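Local coordinates for signal recognition particle 54 kDa protein (Aeropyrum pernix, PDB 7EPK), which is the SRP54 protein subunit of the signal recognition particle and holds guanosine-5'-diphosphate in a domain of the P-loop NTPase class, at residues I98-G103 and D211-V216; G128-D133 and E179-D184; V216-I221 and V243-G248. All coordinates share one frame; numbering follows the deposited sequence.

Contact 1: residues I98-G103 and D211-V216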
ATOM      1  N   ILE A  98     -20.648 -12.667   5.068  1.00 37.07           N
ATOM      2  CA  ILE A  98     -20.460 -13.902   5.878  1.00 36.81           C
ATOM      3  C   ILE A  98     -19.017 -14.411   5.724  1.00 37.35           C
ATOM      4  O   ILE A  98     -18.603 -14.766   4.595  1.00 37.66           O
ATOM      5  CB  ILE A  98     -21.527 -14.957   5.530  1.00 39.29           C
ATOM      6  CG1 ILE A  98     -22.927 -14.355   5.336  1.00 41.63           C
ATOM      7  CG2 ILE A  98     -21.554 -16.048   6.587  1.00 38.59           C
ATOM      8  CD1 ILE A  98     -23.397 -13.480   6.472  1.00 41.10           C
ATOM      9  N   VAL A  99     -18.291 -14.492   6.841  1.00 33.71           N
ATOM     10  CA  VAL A  99     -16.862 -14.910   6.888  1.00 35.36           C
ATOM     11  C   VAL A  99     -16.733 -16.282   7.545  1.00 38.55           C
ATOM     12  O   VAL A  99     -16.910 -16.355   8.772  1.00 40.47           O
ATOM     13  CB  VAL A  99     -16.025 -13.901   7.684  1.00 34.00           C
ATOM     14  CG1 VAL A  99     -14.564 -14.274   7.645  1.00 35.41           C
ATOM     15  CG2 VAL A  99     -16.231 -12.485   7.184  1.00 38.11           C
ATOM     16  N   LEU A 100     -16.381 -17.320   6.784  1.00 38.92           N
ATOM     17  CA  LEU A 100     -16.050 -18.647   7.361  1.00 36.14           C
ATOM     18  C   LEU A 100     -14.554 -18.724   7.657  1.00 37.42           C
ATOM     19  O   LEU A 100     -13.761 -18.806   6.713  1.00 44.53           O
ATOM     20  CB  LEU A 100     -16.478 -19.750   6.393  1.00 36.80           C
ATOM     21  CG  LEU A 100     -16.157 -21.181   6.844  1.00 36.95           C
ATOM     22  CD1 LEU A 100     -16.844 -21.507   8.155  1.00 36.42           C
ATOM     23  CD2 LEU A 100     -16.538 -22.198   5.772  1.00 36.47           C
ATOM     24  N   LEU A 101     -14.191 -18.795   8.930  1.00 40.57           N
ATOM     25  CA  LEU A 101     -12.811 -19.140   9.374  1.00 41.07           C
ATOM     26  C   LEU A 101     -12.505 -20.634   9.111  1.00 45.72           C
ATOM     27  O   LEU A 101     -13.384 -21.495   9.254  1.00 52.23           O
ATOM     28  CB  LEU A 101     -12.696 -18.768  10.857  1.00 36.63           C
ATOM     29  CG  LEU A 101     -12.295 -17.321  11.132  1.00 36.89           C
ATOM     30  CD1 LEU A 101     -12.820 -16.375  10.062  1.00 37.87           C
ATOM     31  CD2 LEU A 101     -12.738 -16.877  12.508  1.00 38.20           C
ATOM     32  N   VAL A 102     -11.297 -20.949   8.671  1.00 49.26           N
ATOM     33  CA  VAL A 102     -10.831 -22.352   8.496  1.00 54.40           C
ATOM     34  C   VAL A 102      -9.357 -22.356   8.891  1.00 60.30           C
ATOM     35  O   VAL A 102      -8.782 -21.267   8.996  1.00 51.49           O
ATOM     36  CB  VAL A 102     -11.078 -22.911   7.075  1.00 53.91           C
ATOM     37  CG1 VAL A 102     -12.557 -22.915   6.712  1.00 49.07           C
ATOM     38  CG2 VAL A 102     -10.287 -22.192   5.995  1.00 52.66           C
ATOM     39  N   GLY A 103      -8.802 -23.538   9.167  1.00 77.33           N
ATOM     40  CA  GLY A 103      -7.483 -23.696   9.809  1.00 74.78           C
ATOM     41  C   GLY A 103      -7.486 -24.829  10.818  1.00 69.10           C
ATOM     42  O   GLY A 103      -8.572 -25.286  11.173  1.00 57.92           O
ATOM     43  N   ASP A 211     -19.188 -15.481   2.111  1.00 42.86           N
ATOM     44  CA  ASP A 211     -18.755 -14.433   1.149  1.00 40.87           C
ATOM     45  C   ASP A 211     -17.212 -14.434   1.091  1.00 38.70           C
ATOM     46  O   ASP A 211     -16.656 -14.077   0.036  1.00 39.28           O
ATOM     47  CB  ASP A 211     -19.437 -13.096   1.484  1.00 39.22           C
ATOM     48  CG  ASP A 211     -20.957 -13.080   1.256  1.00 42.36           C
ATOM     49  OD1 ASP A 211     -21.393 -13.240   0.077  1.00 41.54           O
ATOM     50  OD2 ASP A 211     -21.716 -12.858   2.246  1.00 46.12           O
ATOM     51  N   GLU A 212     -16.554 -14.902   2.150  1.00 35.85           N
ATOM     52  CA  GLU A 212     -15.084 -14.861   2.341  1.00 38.86           C
ATOM     53  C   GLU A 212     -14.719 -16.050   3.237  1.00 40.48           C
ATOM     54  O   GLU A 212     -15.100 -16.022   4.412  1.00 43.53           O
ATOM     55  CB  GLU A 212     -14.672 -13.510   2.953  1.00 42.37           C
ATOM     56  CG  GLU A 212     -13.194 -13.339   3.342  1.00 47.38           C
ATOM     57  CD  GLU A 212     -12.816 -12.034   4.089  1.00 53.44           C
ATOM     58  OE1 GLU A 212     -13.614 -11.061   4.045  1.00 53.37           O
ATOM     59  OE2 GLU A 212     -11.726 -11.970   4.760  1.00 46.98           O
ATOM     60  N   VAL A 213     -14.042 -17.070   2.704  1.00 38.17           N
ATOM     61  CA  VAL A 213     -13.417 -18.133   3.537  1.00 37.73           C
ATOM     62  C   VAL A 213     -12.004 -17.667   3.891  1.00 38.40           C
ATOM     63  O   VAL A 213     -11.198 -17.451   2.988  1.00 43.41           O
ATOM     64  CB  VAL A 213     -13.427 -19.495   2.819  1.00 38.85           C
ATOM     65  CG1 VAL A 213     -12.640 -20.522   3.601  1.00 38.06           C
ATOM     66  CG2 VAL A 213     -14.837 -20.003   2.549  1.00 37.36           C
ATOM     67  N   ALA A 214     -11.718 -17.452   5.164  1.00 42.12           N
ATOM     68  CA  ALA A 214     -10.391 -16.997   5.627  1.00 43.94           C
ATOM     69  C   ALA A 214      -9.650 -18.202   6.189  1.00 44.37           C
ATOM     70  O   ALA A 214     -10.193 -18.840   7.063  1.00 48.18           O
ATOM     71  CB  ALA A 214     -10.522 -15.919   6.668  1.00 45.73           C
ATOM     72  N   LEU A 215      -8.472 -18.498   5.655  1.00 48.45           N
ATOM     73  CA  LEU A 215      -7.527 -19.473   6.235  1.00 50.23           C
ATOM     74  C   LEU A 215      -6.735 -18.778   7.335  1.00 49.60           C
ATOM     75  O   LEU A 215      -6.062 -17.808   7.037  1.00 50.69           O
ATOM     76  CB  LEU A 215      -6.583 -19.990   5.155  1.00 50.24           C
ATOM     77  CG  LEU A 215      -5.536 -20.963   5.673  1.00 53.51           C
ATOM     78  CD1 LEU A 215      -6.183 -22.185   6.318  1.00 53.65           C
ATOM     79  CD2 LEU A 215      -4.615 -21.386   4.545  1.00 62.33           C
ATOM     80  N   VAL A 216      -6.836 -19.252   8.565  1.00 50.32           N
ATOM     81  CA  VAL A 216      -6.067 -18.672   9.695  1.00 54.57           C
ATOM     82  C   VAL A 216      -4.861 -19.577   9.931  1.00 58.65           C
ATOM     83  O   VAL A 216      -5.056 -20.788  10.128  1.00 65.23           O
ATOM     84  CB  VAL A 216      -6.951 -18.507  10.937  1.00 53.50           C
ATOM     85  CG1 VAL A 216      -6.129 -18.140  12.148  1.00 59.43           C
ATOM     86  CG2 VAL A 216      -8.038 -17.475  10.697  1.00 54.90           C
TER
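Residues 98-103 and 211-216 form a parallel strand pair in the middle of the mixed sheet of the P-loop-type domain, with Leu100 facing Val213. The N-to-C directions of the short strands make an angle of 27°, and the register runs unbroken from Ile98 beside Asp211 to Gly103 beside Val216. As parallel pairing requires, Leu100 bonds to both residues flanking Val213: its N donates to Glu212 O, and its O accepts from Ala214 N. Val102 repeats the pattern two residues on, ending in the straight bond from Val216 N to Val102 O (2.8 Å, 171°). At the start of the ladder, Ile98 O takes two amides, Asp211 N at 2.7 Å and Glu212 N at 3.2 Å. Asp211 also returns a bond: its CG lies beside its own backbone N (chi1 -68°), which carries OD2 to within 3.0 Å of Ile98 N, received through the anti lone pair.

On one face Val102 and Val213 meet at about a right angle, Val102 CG2 lying 3.7 Å from Val213 CG1, and the same methyl reaches Leu215 CD1 at 4.1 Å. On the other face Leu101 CD1 rests against Ala214 CB at 4.1 Å. Glu212 shares that face, and its carboxylate is satisfied by Ser240, Trp97 and a salt bridge to Lys267. Gly103, whose backbone angles call for glycine, fits the first residue of a Walker A loop, and its O accepts a hydrogen bond from Lys109 NZ.

Helix 194-208 covers the Leu100 and Val102 face through Met201 and Ile204, while helix 109-122 covers Leu101 and Val216 through Ala113 and Thr112. Strand 180-184 lies beyond 97-102, and strand 240-244 beyond 212-218.

Contact 2: residues G128-D133 and E179-D184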
ATOM      1  N   GLY A 128     -21.821 -10.003  14.495  1.00 53.77           N
ATOM      2  CA  GLY A 128     -22.076 -11.246  15.261  1.00 53.14           C
ATOM      3  C   GLY A 128     -20.985 -12.285  15.030  1.00 52.08           C
ATOM      4  O   GLY A 128     -20.449 -12.307  13.904  1.00 56.09           O
ATOM      5  N   LEU A 129     -20.620 -13.055  16.073  1.00 51.70           N
ATOM      6  CA  LEU A 129     -19.790 -14.299  16.014  1.00 48.54           C
ATOM      7  C   LEU A 129     -20.702 -15.534  16.147  1.00 50.29           C
ATOM      8  O   LEU A 129     -21.813 -15.423  16.685  1.00 57.49           O
ATOM      9  CB  LEU A 129     -18.727 -14.276  17.119  1.00 47.96           C
ATOM     10  CG  LEU A 129     -17.524 -13.353  16.870  1.00 51.06           C
ATOM     11  CD1 LEU A 129     -16.799 -12.994  18.154  1.00 50.04           C
ATOM     12  CD2 LEU A 129     -16.530 -13.983  15.919  1.00 49.99           C
ATOM     13  N   VAL A 130     -20.265 -16.682  15.647  1.00 49.01           N
ATOM     14  CA  VAL A 130     -21.009 -17.973  15.689  1.00 45.32           C
ATOM     15  C   VAL A 130     -20.032 -19.068  16.113  1.00 51.77           C
ATOM     16  O   VAL A 130     -19.032 -19.283  15.374  1.00 56.39           O
ATOM     17  CB  VAL A 130     -21.603 -18.297  14.312  1.00 46.00           C
ATOM     18  CG1 VAL A 130     -22.139 -19.715  14.234  1.00 50.69           C
ATOM     19  CG2 VAL A 130     -22.662 -17.294  13.897  1.00 46.73           C
ATOM     20  N   SER A 131     -20.296 -19.755  17.230  1.00 53.57           N
ATOM     21  CA  SER A 131     -19.513 -20.946  17.669  1.00 52.72           C
ATOM     22  C   SER A 131     -20.083 -22.203  16.991  1.00 51.64           C
ATOM     23  O   SER A 131     -21.153 -22.687  17.406  1.00 45.19           O
ATOM     24  CB  SER A 131     -19.458 -21.092  19.181  1.00 55.08           C
ATOM     25  OG  SER A 131     -18.571 -22.144  19.567  1.00 58.40           O
ATOM     26  N   SER A 132     -19.403 -22.696  15.954  1.00 55.25           N
ATOM     27  CA  SER A 132     -19.731 -23.968  15.266  1.00 56.94           C
ATOM     28  C   SER A 132     -18.877 -25.094  15.857  1.00 59.72           C
ATOM     29  O   SER A 132     -19.285 -26.266  15.700  1.00 62.93           O
ATOM     30  CB  SER A 132     -19.520 -23.868  13.778  1.00 60.28           C
ATOM     31  OG  SER A 132     -18.176 -24.218  13.436  1.00 63.00           O
ATOM     32  N   ASP A 133     -17.718 -24.759  16.448  1.00 62.73           N
ATOM     33  CA  ASP A 133     -16.745 -25.748  16.979  1.00 64.02           C
ATOM     34  C   ASP A 133     -17.475 -26.619  18.000  1.00 70.82           C
ATOM     35  O   ASP A 133     -18.090 -26.062  18.919  1.00 73.83           O
ATOM     36  CB  ASP A 133     -15.523 -25.085  17.610  1.00 62.79           C
ATOM     37  CG  ASP A 133     -14.419 -26.043  18.038  1.00 62.92           C
ATOM     38  OD1 ASP A 133     -14.586 -27.282  17.830  1.00 47.62           O
ATOM     39  OD2 ASP A 133     -13.374 -25.532  18.572  1.00 60.72           O
ATOM     40  N   GLU A 179     -24.532  -7.069  10.257  1.00 61.52           N
ATOM     41  CA  GLU A 179     -24.112  -6.709   8.878  1.00 61.83           C
ATOM     42  C   GLU A 179     -22.935  -7.605   8.463  1.00 61.93           C
ATOM     43  O   GLU A 179     -22.822  -7.905   7.249  1.00 53.63           O
ATOM     44  CB  GLU A 179     -23.718  -5.235   8.806  1.00 69.61           C
ATOM     45  CG  GLU A 179     -24.875  -4.279   9.042  1.00 74.67           C
ATOM     46  CD  GLU A 179     -24.447  -2.835   9.249  1.00 73.69           C
ATOM     47  OE1 GLU A 179     -23.610  -2.577  10.159  1.00 72.07           O
ATOM     48  OE2 GLU A 179     -24.937  -1.976   8.495  1.00 74.53           O
ATOM     49  N   ILE A 180     -22.115  -8.031   9.437  1.00 54.75           N
ATOM     50  CA  ILE A 180     -21.003  -9.012   9.280  1.00 49.32           C
ATOM     51  C   ILE A 180     -21.218 -10.163  10.268  1.00 48.72           C
ATOM     52  O   ILE A 180     -21.426  -9.884  11.447  1.00 59.23           O
ATOM     53  CB  ILE A 180     -19.642  -8.330   9.530  1.00 47.69           C
ATOM     54  CG1 ILE A 180     -19.394  -7.183   8.554  1.00 47.91           C
ATOM     55  CG2 ILE A 180     -18.500  -9.345   9.513  1.00 47.95           C
ATOM     56  CD1 ILE A 180     -18.087  -6.442   8.805  1.00 48.01           C
ATOM     57  N   VAL A 181     -21.058 -11.406   9.814  1.00 50.38           N
ATOM     58  CA  VAL A 181     -21.099 -12.648  10.643  1.00 48.84           C
ATOM     59  C   VAL A 181     -19.798 -13.413  10.418  1.00 44.91           C
ATOM     60  O   VAL A 181     -19.516 -13.767   9.272  1.00 50.94           O
ATOM     61  CB  VAL A 181     -22.294 -13.536  10.262  1.00 51.56           C
ATOM     62  CG1 VAL A 181     -22.264 -14.852  11.013  1.00 52.04           C
ATOM     63  CG2 VAL A 181     -23.609 -12.819  10.491  1.00 55.27           C
ATOM     64  N   ILE A 182     -19.059 -13.673  11.486  1.00 42.52           N
ATOM     65  CA  ILE A 182     -17.810 -14.477  11.480  1.00 41.05           C
ATOM     66  C   ILE A 182     -18.163 -15.850  12.046  1.00 44.46           C
ATOM     67  O   ILE A 182     -18.564 -15.930  13.235  1.00 43.59           O
ATOM     68  CB  ILE A 182     -16.707 -13.803  12.308  1.00 41.03           C
ATOM     69  CG1 ILE A 182     -16.389 -12.386  11.823  1.00 48.08           C
ATOM     70  CG2 ILE A 182     -15.471 -14.680  12.327  1.00 40.53           C
ATOM     71  CD1 ILE A 182     -15.497 -11.601  12.778  1.00 51.62           C
ATOM     72  N   VAL A 183     -17.993 -16.891  11.247  1.00 39.91           N
ATOM     73  CA  VAL A 183     -18.298 -18.272  11.681  1.00 40.69           C
ATOM     74  C   VAL A 183     -17.018 -18.970  12.142  1.00 42.09           C
ATOM     75  O   VAL A 183     -16.289 -19.446  11.267  1.00 46.95           O
ATOM     76  CB  VAL A 183     -18.993 -19.012  10.536  1.00 39.66           C
ATOM     77  CG1 VAL A 183     -19.174 -20.484  10.860  1.00 38.74           C
ATOM     78  CG2 VAL A 183     -20.325 -18.343  10.213  1.00 42.32           C
ATOM     79  N   ASP A 184     -16.785 -19.067  13.458  1.00 41.97           N
ATOM     80  CA  ASP A 184     -15.640 -19.825  14.038  1.00 45.87           C
ATOM     81  C   ASP A 184     -15.883 -21.327  13.819  1.00 44.79           C
ATOM     82  O   ASP A 184     -17.047 -21.752  13.815  1.00 45.01           O
ATOM     83  CB  ASP A 184     -15.412 -19.490  15.522  1.00 49.71           C
ATOM     84  CG  ASP A 184     -14.168 -20.128  16.142  1.00 53.35           C
ATOM     85  OD1 ASP A 184     -13.360 -20.674  15.392  1.00 63.84           O
ATOM     86  OD2 ASP A 184     -14.014 -20.091  17.375  1.00 55.63           O
TER
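Asp184 O is gripped twice by Ser132: the hydroxyl OG donates to it at 2.7 Å, in the carbonyl plane on a lone pair, and the backbone N of Ser132 adds a weak bond at 3.3 Å. The serine hydroxyl reaches this carbonyl because chi1 of 89° holds OG between its backbone N and carbonyl carbon. This double hold continues the pairing past the end of strand 128-131, where the chain has already turned into a loop. Before it runs a regular parallel ladder, its axes 21° apart. Gly128 N donates to Ile180 O at 3.1 Å, Gly128 O accepts from Ile182 N, and Asp184 N reaches Val130 O at 3.0 Å; the bond from Val130 N to Ile182 O is weak.

On the face of Leu129 and Ile182 the two side chains lie side by side and point the same way, with Leu129 CD2 packed 3.6 Å from Ile182 CB. On the opposite face Val130 CG2 touches Val181 CG1 at 3.8 Å.

Asp184 begins the sequence DTAGR, the G3 motif of this family, and its OD2 is hydrogen-bonded to Thr110 OG1, at the start of helix 109-122 and part of the probable Walker A motif. Between nearest atoms, its side chain lies about 5 Å from the guanosine-5'-diphosphate, and that of Asp133 about 4 Å from the magnesium ion, so the C-terminal ends of both strands open onto the nucleotide site.

Helix 162-175 covers Val130 and Val181 through Leu173. Helices 109-122 and 139-150 pack on Leu129 from the other face, through Ala113, Ala117 and Ala147. Strand 127-131 is flanked on its far edge by strand 153-156, bonded at Leu129 and Ser131, and strand 180-184 by strand 97-102.

Contact 3: residues V216-I221 and V243-G248. With GDP (guanosine-5'-diphosphate), chain B.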
ATOM      1  N   VAL A 216      -6.836 -19.252   8.565  1.00 50.32           N
ATOM      2  CA  VAL A 216      -6.067 -18.672   9.695  1.00 54.57           C
ATOM      3  C   VAL A 216      -4.861 -19.577   9.931  1.00 58.65           C
ATOM      4  O   VAL A 216      -5.056 -20.788  10.128  1.00 65.23           O
ATOM      5  CB  VAL A 216      -6.951 -18.507  10.937  1.00 53.50           C
ATOM      6  CG1 VAL A 216      -6.129 -18.140  12.148  1.00 59.43           C
ATOM      7  CG2 VAL A 216      -8.038 -17.475  10.697  1.00 54.90           C
ATOM      8  N   ILE A 217      -3.661 -19.004   9.817  1.00 62.99           N
ATOM      9  CA  ILE A 217      -2.357 -19.726   9.896  1.00 58.09           C
ATOM     10  C   ILE A 217      -1.471 -18.971  10.873  1.00 58.66           C
ATOM     11  O   ILE A 217      -1.604 -17.711  10.974  1.00 48.87           O
ATOM     12  CB  ILE A 217      -1.669 -19.877   8.526  1.00 60.13           C
ATOM     13  CG1 ILE A 217      -1.386 -18.529   7.860  1.00 68.35           C
ATOM     14  CG2 ILE A 217      -2.476 -20.788   7.618  1.00 63.86           C
ATOM     15  CD1 ILE A 217      -0.770 -18.626   6.468  1.00 74.19           C
ATOM     16  N   ASP A 218      -0.629 -19.732  11.572  1.00 60.99           N
ATOM     17  CA  ASP A 218       0.412 -19.186  12.475  1.00 73.73           C
ATOM     18  C   ASP A 218       1.674 -18.897  11.633  1.00 73.91           C
ATOM     19  O   ASP A 218       1.897 -19.580  10.596  1.00 72.26           O
ATOM     20  CB  ASP A 218       0.533 -20.103  13.706  1.00 83.12           C
ATOM     21  CG  ASP A 218       1.827 -20.884  13.901  1.00 83.97           C
ATOM     22  OD1 ASP A 218       2.084 -21.841  13.126  1.00 78.23           O
ATOM     23  OD2 ASP A 218       2.554 -20.552  14.869  1.00 98.05           O
ATOM     24  N   ALA A 219       2.463 -17.893  12.028  1.00 71.12           N
ATOM     25  CA  ALA A 219       3.810 -17.607  11.469  1.00 72.72           C
ATOM     26  C   ALA A 219       4.830 -18.630  11.992  1.00 76.15           C
ATOM     27  O   ALA A 219       5.795 -18.200  12.656  1.00 87.67           O
ATOM     28  CB  ALA A 219       4.219 -16.202  11.841  1.00 69.43           C
ATOM     29  N   SER A 220       4.619 -19.931  11.759  1.00 73.96           N
ATOM     30  CA  SER A 220       5.532 -21.008  12.235  1.00 75.83           C
ATOM     31  C   SER A 220       5.458 -22.219  11.313  1.00 76.55           C
ATOM     32  O   SER A 220       5.814 -23.306  11.774  1.00 86.53           O
ATOM     33  CB  SER A 220       5.250 -21.412  13.671  1.00 76.04           C
ATOM     34  OG  SER A 220       5.256 -20.282  14.537  1.00 73.33           O
ATOM     35  N   ILE A 221       5.038 -22.038  10.060  1.00 82.47           N
ATOM     36  CA  ILE A 221       5.009 -23.137   9.047  1.00 94.37           C
ATOM     37  C   ILE A 221       5.557 -22.593   7.716  1.00 97.78           C
ATOM     38  O   ILE A 221       4.859 -22.612   6.692  1.00103.13           O
ATOM     39  CB  ILE A 221       3.614 -23.813   8.972  1.00103.69           C
ATOM     40  CG1 ILE A 221       2.554 -23.072   8.137  1.00 95.18           C
ATOM     41  CG2 ILE A 221       3.111 -24.122  10.383  1.00107.44           C
ATOM     42  CD1 ILE A 221       2.203 -21.685   8.612  1.00 91.10           C
ATOM     43  N   VAL A 243      -2.601 -14.081   9.304  1.00 57.86           N
ATOM     44  CA  VAL A 243      -1.367 -14.696   9.856  1.00 64.18           C
ATOM     45  C   VAL A 243      -1.240 -14.282  11.323  1.00 68.73           C
ATOM     46  O   VAL A 243      -1.134 -13.059  11.586  1.00 66.10           O
ATOM     47  CB  VAL A 243      -0.129 -14.334   9.015  1.00 66.98           C
ATOM     48  CG1 VAL A 243       1.131 -14.972   9.573  1.00 67.01           C
ATOM     49  CG2 VAL A 243      -0.306 -14.747   7.566  1.00 69.85           C
ATOM     50  N   THR A 244      -1.247 -15.281  12.215  1.00 69.39           N
ATOM     51  CA  THR A 244      -1.217 -15.136  13.693  1.00 78.79           C
ATOM     52  C   THR A 244       0.201 -15.362  14.240  1.00 85.55           C
ATOM     53  O   THR A 244       0.992 -16.038  13.560  1.00 97.00           O
ATOM     54  CB  THR A 244      -2.178 -16.140  14.340  1.00 75.81           C
ATOM     55  OG1 THR A 244      -1.731 -17.439  13.952  1.00 65.18           O
ATOM     56  CG2 THR A 244      -3.617 -15.916  13.934  1.00 78.06           C
ATOM     57  N   LYS A 245       0.482 -14.852  15.446  1.00 86.46           N
ATOM     58  CA  LYS A 245       1.742 -15.083  16.204  1.00 94.71           C
ATOM     59  C   LYS A 245       2.914 -14.413  15.465  1.00107.19           C
ATOM     60  O   LYS A 245       3.928 -15.091  15.158  1.00107.61           O
ATOM     61  CB  LYS A 245       1.937 -16.584  16.431  1.00 98.70           C
ATOM     62  CG  LYS A 245       0.824 -17.253  17.227  1.00 99.07           C
ATOM     63  CD  LYS A 245       1.143 -18.678  17.609  1.00101.97           C
ATOM     64  CE  LYS A 245       0.346 -19.167  18.800  1.00 99.42           C
ATOM     65  NZ  LYS A 245      -1.081 -19.329  18.447  1.00100.08           N
ATOM     66  N   MET A 246       2.761 -13.113  15.195  1.00110.01           N
ATOM     67  CA  MET A 246       3.814 -12.190  14.700  1.00 97.90           C
ATOM     68  C   MET A 246       4.280 -11.333  15.881  1.00101.54           C
ATOM     69  O   MET A 246       4.285 -10.089  15.749  1.00 82.02           O
ATOM     70  CB  MET A 246       3.258 -11.302  13.586  1.00 95.97           C
ATOM     71  CG  MET A 246       2.925 -12.081  12.331  1.00 97.74           C
ATOM     72  SD  MET A 246       4.419 -12.369  11.366  1.00 92.27           S
ATOM     73  CE  MET A 246       3.707 -12.938   9.826  1.00 87.82           C
ATOM     74  N   ASP A 247       4.608 -11.997  17.001  1.00115.12           N
ATOM     75  CA  ASP A 247       5.168 -11.399  18.248  1.00128.82           C
ATOM     76  C   ASP A 247       6.306 -12.271  18.793  1.00137.88           C
ATOM     77  O   ASP A 247       6.336 -13.490  18.490  1.00113.27           O
ATOM     78  CB  ASP A 247       4.136 -11.257  19.370  1.00122.13           C
ATOM     79  CG  ASP A 247       2.719 -11.162  18.859  1.00118.01           C
ATOM     80  OD1 ASP A 247       2.109 -12.223  18.608  1.00106.31           O
ATOM     81  OD2 ASP A 247       2.265 -10.026  18.680  1.00112.43           O
ATOM     82  N   GLY A 248       7.160 -11.657  19.620  1.00152.06           N
ATOM     83  CA  GLY A 248       8.435 -12.214  20.107  1.00148.36           C
ATOM     84  C   GLY A 248       9.317 -12.651  18.950  1.00148.63           C
ATOM     85  O   GLY A 248       9.425 -11.892  17.958  1.00138.59           O
TER
HETATM   86  PB  GDP B 501      -7.684 -22.255  17.649  1.00 77.00           P
HETATM   87  O1B GDP B 501      -7.632 -23.694  18.113  1.00 73.14           O
HETATM   88  O2B GDP B 501      -7.235 -22.136  16.205  1.00 93.84           O
HETATM   89  O3B GDP B 501      -8.993 -21.529  17.918  1.00 83.72           O
HETATM   90  O3A GDP B 501      -6.613 -21.399  18.492  1.00 65.95           O
HETATM   91  PA  GDP B 501      -6.967 -20.445  19.761  1.00 68.27           P
HETATM   92  O1A GDP B 501      -7.614 -21.361  20.791  1.00 68.89           O
HETATM   93  O2A GDP B 501      -7.559 -19.120  19.340  1.00 56.23           O
HETATM   94  O5' GDP B 501      -5.550 -20.006  20.365  1.00 73.13           O
HETATM   95  C5' GDP B 501      -4.461 -20.934  20.530  1.00 73.71           C
HETATM   96  C4' GDP B 501      -3.318 -20.173  21.177  1.00 71.54           C
HETATM   97  O4' GDP B 501      -2.832 -19.193  20.248  1.00 75.53           O
HETATM   98  C3' GDP B 501      -3.794 -19.397  22.401  1.00 69.98           C
HETATM   99  O3' GDP B 501      -2.875 -19.600  23.471  1.00 65.19           O
HETATM  100  C2' GDP B 501      -3.857 -17.942  21.960  1.00 74.70           C
HETATM  101  O2' GDP B 501      -3.640 -17.061  23.071  1.00 74.91           O
HETATM  102  C1' GDP B 501      -2.763 -17.895  20.881  1.00 83.21           C
HETATM  103  N9  GDP B 501      -2.772 -16.797  19.839  1.00 87.59           N
HETATM  104  C8  GDP B 501      -3.692 -16.562  18.883  1.00 94.61           C
HETATM  105  N7  GDP B 501      -3.351 -15.503  18.097  1.00 95.88           N
HETATM  106  C5  GDP B 501      -2.173 -15.063  18.537  1.00 88.66           C
HETATM  107  C6  GDP B 501      -1.251 -13.989  18.157  1.00 98.96           C
HETATM  108  O6  GDP B 501      -1.530 -13.226  17.216  1.00100.68           O
HETATM  109  N1  GDP B 501      -0.127 -13.833  18.866  1.00117.86           N
HETATM  110  C2  GDP B 501       0.183 -14.635  19.905  1.00118.86           C
HETATM  111  N2  GDP B 501       1.348 -14.423  20.568  1.00122.22           N
HETATM  112  N3  GDP B 501      -0.623 -15.651  20.310  1.00110.83           N
HETATM  113  C4  GDP B 501      -1.794 -15.903  19.673  1.00 93.47           C
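Thr244 N donates to Ile217 O at 2.8 Å and 167°, and Ala219 N returns the bond to Thr244 O at 2.8 Å, joining the strand ends of a beta-alpha-beta unit (strand 212-218, helix 225-235, strand 240-244). At the end of the strand and just past it, Thr244, Lys245 and Asp247 belong to the TKxD (G4) motif of P-loop GTPases, which reads the guanine base. Asp247 OD1 accepts from both GDP N1 (2.8 Å) and GDP N2 (3.0 Å), one oxygen shared by two donors on the same edge of the base, and Lys245 N donates to GDP O6 at 166°. The aliphatic chain of Lys245 lies over the base face, its CG 3.8 Å from GDP N3; the contact of its NZ with the ribose is too short to be relied on. Further hydrogen bonds, Thr244 OG1 to Ser107 O and Asp247 OD2 with Thr271 OG1, are consistent with a positioned loop.

Apolar contacts back this up. Thr244 CG2 meets Val216 CG1 at about a right angle, and Ile217 CG1 packs on Val243 CG2. Ala219, centre of an inverse gamma turn, sets its CB 4.0 Å from Val243 CG1 and 3.9 Å from Met246 SD.

All three contacts join neighbouring parallel strands of one GTPase-domain sheet, in succession 127-131, 180-184, 97-102, 212-218 and 240-244. Contact 1 is central, its centre about 10 Å from that of contact 2 and about 16 Å from that of contact 3; the centres of contacts 2 and 3 are about 22 Å apart. Probable hydrogen bonds, Val99 N to Val181 O and Val183 N to Val99 O, both 2.8 Å, join strands 97-102 and 180-184; contacts 1 and 3 share Val216. Along the chain, contact 2 falls between the segments of contact 1, and contact 3 follows. The strands' C-terminal ends thus bring the probable Walker A loop, the magnesium surroundings and the base-binding residues together.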